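Local coordinates for putative uncharacterized protein (PDB 5TPU) that is of unassigned function but belongs to the WxcM-like family of the cupin clan and binds thymidine-5'-diphosphate, at residues G69-I74 with K104-G109. The protein carries 3 engineered substitutions. Numbering follows the deposited sequence. Where two conformers were deposited one is given.
Sequences GSCDII and KNFSYG
Cys-71 lies over one face of the Phe-106 ring. Cys-71 CB sits 3.7 Å from the centroid of the Phe-106 ring, almost on the normal, which makes a CH-pi contact. The SG of Cys-71 is over the same face at 4.4 Å from the centroid of the Phe-106 ring, a sulfur-aromatic contact. With chi1 at -73° the Phe-106 CG stands beside its own backbone N, and the ring extends inward to Met-66 of strand 62-68, which Cys-71 also touches. Asp-72 and Lys-104 form an antiparallel hydrogen-bonded pair, their N and O atoms bonded both ways. They join strands 71-76 and 99-104 in one of the antiparallel sheets of this cupin-type beta fold. Past Lys-104 the chain leaves strand 99-104, and Asn-105 has positive phi (42°). Asn-105 ND2 gives a hydrogen bond of 2.9 Å to Asp-72 OD2, on the anti side of the carboxylate. The amide and carboxylate planes are nearly perpendicular, 83° apart. The extended Lys-104 side chain runs across Ile-74, with Lys-104 CE 3.7 Å from Ile-74 CD1. Ser-107 holds Ser-70 by two bonds. Its N donates to Ser-70 O, and Ser-107 OG accepts from Ser-70 N at 3.0 Å. That OG is turned to face the Ser-70 N-H. A water donates to Asn-105 O; in one of the two conformers of Ser-70 it also bonds Ser-70 OG.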
ATOM      1  N   GLY A  69       9.338   3.181  -9.981  1.00 15.53           N
ATOM      2  CA  GLY A  69      10.610   2.647 -10.354  1.00 17.03           C
ATOM      3  C   GLY A  69      10.653   1.139 -10.517  1.00 17.36           C
ATOM      4  O   GLY A  69       9.658   0.515 -10.806  1.00 19.98           O
ATOM      5  N   SER A  70      11.811   0.561 -10.282  1.00 17.08           N
ATOM      6  CA  SER A  70      11.977  -0.822 -10.571  1.00 17.75           C
ATOM      7  C   SER A  70      12.932  -1.537  -9.646  1.00 15.88           C
ATOM      8  O   SER A  70      13.734  -0.949  -8.929  1.00 16.45           O
ATOM      9  CB  SER A  70      12.373  -1.047 -12.025  1.00 17.55           C
ATOM     10  OG  SER A  70      13.707  -0.676 -12.206  0.75 17.61           O
ATOM     11  N   CYS A  71      12.793  -2.851  -9.667  1.00 16.80           N
ATOM     12  CA  CYS A  71      13.724  -3.762  -8.999  1.00 18.11           C
ATOM     13  C   CYS A  71      13.624  -5.162  -9.588  1.00 17.62           C
ATOM     14  O   CYS A  71      12.727  -5.443 -10.346  1.00 19.14           O
ATOM     15  CB  CYS A  71      13.494  -3.827  -7.481  1.00 16.47           C
ATOM     16  SG  CYS A  71      12.060  -4.816  -7.042  1.00 20.36           S
ATOM     17  N   ASP A  72      14.589  -6.003  -9.226  1.00 19.75           N
ATOM     18  CA  ASP A  72      14.626  -7.425  -9.497  1.00 20.30           C
ATOM     19  C   ASP A  72      14.449  -8.159  -8.187  1.00 24.27           C
ATOM     20  O   ASP A  72      15.045  -7.780  -7.159  1.00 24.67           O
ATOM     21  CB  ASP A  72      15.982  -7.828 -10.111  1.00 22.07           C
ATOM     22  CG  ASP A  72      16.217  -7.173 -11.425  1.00 20.37           C
ATOM     23  OD1 ASP A  72      15.215  -6.941 -12.148  1.00 22.62           O
ATOM     24  OD2 ASP A  72      17.376  -6.861 -11.717  1.00 23.47           O
ATOM     25  N   ILE A  73      13.612  -9.194  -8.256  1.00 23.32           N
ATOM     26  CA  ILE A  73      13.384 -10.146  -7.186  1.00 28.61           C
ATOM     27  C   ILE A  73      13.824 -11.473  -7.729  1.00 24.49           C
ATOM     28  O   ILE A  73      13.288 -11.951  -8.737  1.00 21.71           O
ATOM     29  CB  ILE A  73      11.903 -10.372  -6.799  1.00 32.09           C
ATOM     30  CG1 ILE A  73      11.021  -9.204  -7.227  1.00 38.76           C
ATOM     31  CG2 ILE A  73      11.809 -10.796  -5.332  1.00 33.83           C
ATOM     32  CD1 ILE A  73      10.221  -8.514  -6.140  1.00 45.81           C
ATOM     33  N   ILE A  74      14.793 -12.068  -7.048  1.00 26.37           N
ATOM     34  CA  ILE A  74      15.127 -13.441  -7.287  1.00 24.52           C
ATOM     35  C   ILE A  74      14.346 -14.310  -6.310  1.00 22.67           C
ATOM     36  O   ILE A  74      14.461 -14.192  -5.100  1.00 23.09           O
ATOM     37  CB  ILE A  74      16.622 -13.637  -7.156  1.00 30.65           C
ATOM     38  CG1 ILE A  74      17.320 -12.616  -8.047  1.00 35.35           C
ATOM     39  CG2 ILE A  74      16.993 -15.071  -7.520  1.00 33.06           C
ATOM     40  CD1 ILE A  74      18.774 -12.945  -8.310  1.00 39.57           C
ATOM     41  N   LYS A 104      16.841  -6.740  -5.308  1.00 20.89           N
ATOM     42  CA  LYS A 104      18.048  -6.064  -5.699  1.00 21.89           C
ATOM     43  C   LYS A 104      17.789  -5.142  -6.874  1.00 18.87           C
ATOM     44  O   LYS A 104      16.675  -5.070  -7.364  1.00 16.89           O
ATOM     45  CB  LYS A 104      19.137  -7.111  -6.040  1.00 26.16           C
ATOM     46  CG  LYS A 104      18.873  -7.916  -7.313  1.00 30.55           C
ATOM     47  CD  LYS A 104      20.002  -8.904  -7.655  1.00 35.27           C
ATOM     48  CE  LYS A 104      19.756  -9.453  -9.051  1.00 38.55           C
ATOM     49  NZ  LYS A 104      20.865 -10.309  -9.551  1.00 41.28           N
ATOM     50  N   ASN A 105      18.845  -4.459  -7.310  1.00 20.01           N
ATOM     51  CA  ASN A 105      18.798  -3.476  -8.360  1.00 22.52           C
ATOM     52  C   ASN A 105      17.590  -2.567  -8.282  1.00 18.10           C
ATOM     53  O   ASN A 105      16.970  -2.337  -9.315  1.00 18.16           O
ATOM     54  CB  ASN A 105      18.786  -4.176  -9.725  1.00 25.93           C
ATOM     55  CG  ASN A 105      20.017  -5.000  -9.941  1.00 31.26           C
ATOM     56  OD1 ASN A 105      21.125  -4.524  -9.691  1.00 35.60           O
ATOM     57  ND2 ASN A 105      19.841  -6.252 -10.381  1.00 34.18           N
ATOM     58  N   PHE A 106      17.260  -2.056  -7.100  1.00 15.45           N
ATOM     59  CA  PHE A 106      16.216  -1.023  -7.006  1.00 17.42           C
ATOM     60  C   PHE A 106      16.699   0.183  -7.791  1.00 15.33           C
ATOM     61  O   PHE A 106      17.829   0.601  -7.608  1.00 17.32           O
ATOM     62  CB  PHE A 106      15.928  -0.599  -5.570  1.00 16.62           C
ATOM     63  CG  PHE A 106      15.176  -1.625  -4.798  1.00 16.74           C
ATOM     64  CD1 PHE A 106      15.833  -2.732  -4.289  1.00 16.72           C
ATOM     65  CD2 PHE A 106      13.826  -1.524  -4.627  1.00 16.41           C
ATOM     66  CE1 PHE A 106      15.145  -3.698  -3.603  1.00 18.32           C
ATOM     67  CE2 PHE A 106      13.130  -2.458  -3.883  1.00 16.06           C
ATOM     68  CZ  PHE A 106      13.780  -3.560  -3.386  1.00 17.08           C
ATOM     69  N   SER A 107      15.891   0.705  -8.692  1.00 16.18           N
ATOM     70  CA  SER A 107      16.241   2.001  -9.249  1.00 16.60           C
ATOM     71  C   SER A 107      16.253   3.037  -8.103  1.00 17.46           C
ATOM     72  O   SER A 107      15.620   2.850  -7.054  1.00 15.23           O
ATOM     73  CB  SER A 107      15.282   2.378 -10.353  1.00 16.79           C
ATOM     74  OG  SER A 107      13.992   2.532  -9.845  1.00 16.08           O
ATOM     75  N   TYR A 108      17.067   4.071  -8.253  1.00 15.59           N
ATOM     76  CA  TYR A 108      17.263   5.017  -7.182  1.00 17.14           C
ATOM     77  C   TYR A 108      15.949   5.652  -6.747  1.00 17.81           C
ATOM     78  O   TYR A 108      15.240   6.184  -7.568  1.00 17.61           O
ATOM     79  CB  TYR A 108      18.148   6.131  -7.679  1.00 18.01           C
ATOM     80  CG  TYR A 108      18.510   7.089  -6.599  1.00 18.99           C
ATOM     81  CD1 TYR A 108      19.610   6.854  -5.823  1.00 20.49           C
ATOM     82  CD2 TYR A 108      17.760   8.261  -6.362  1.00 18.78           C
ATOM     83  CE1 TYR A 108      19.977   7.723  -4.824  1.00 20.86           C
ATOM     84  CE2 TYR A 108      18.130   9.149  -5.388  1.00 17.65           C
ATOM     85  CZ  TYR A 108      19.231   8.878  -4.622  1.00 19.64           C
ATOM     86  OH  TYR A 108      19.648   9.718  -3.620  1.00 24.33           O
ATOM     87  N   GLY A 109      15.620   5.539  -5.468  1.00 16.97           N
ATOM     88  CA  GLY A 109      14.413   6.093  -4.951  1.00 16.47           C
ATOM     89  C   GLY A 109      13.180   5.318  -5.326  1.00 16.28           C
ATOM     90  O   GLY A 109      12.094   5.800  -5.106  1.00 14.48           O
TER
HETATM   91  O   HOH W   1      15.605  -2.855 -11.493  1.00 34.89           O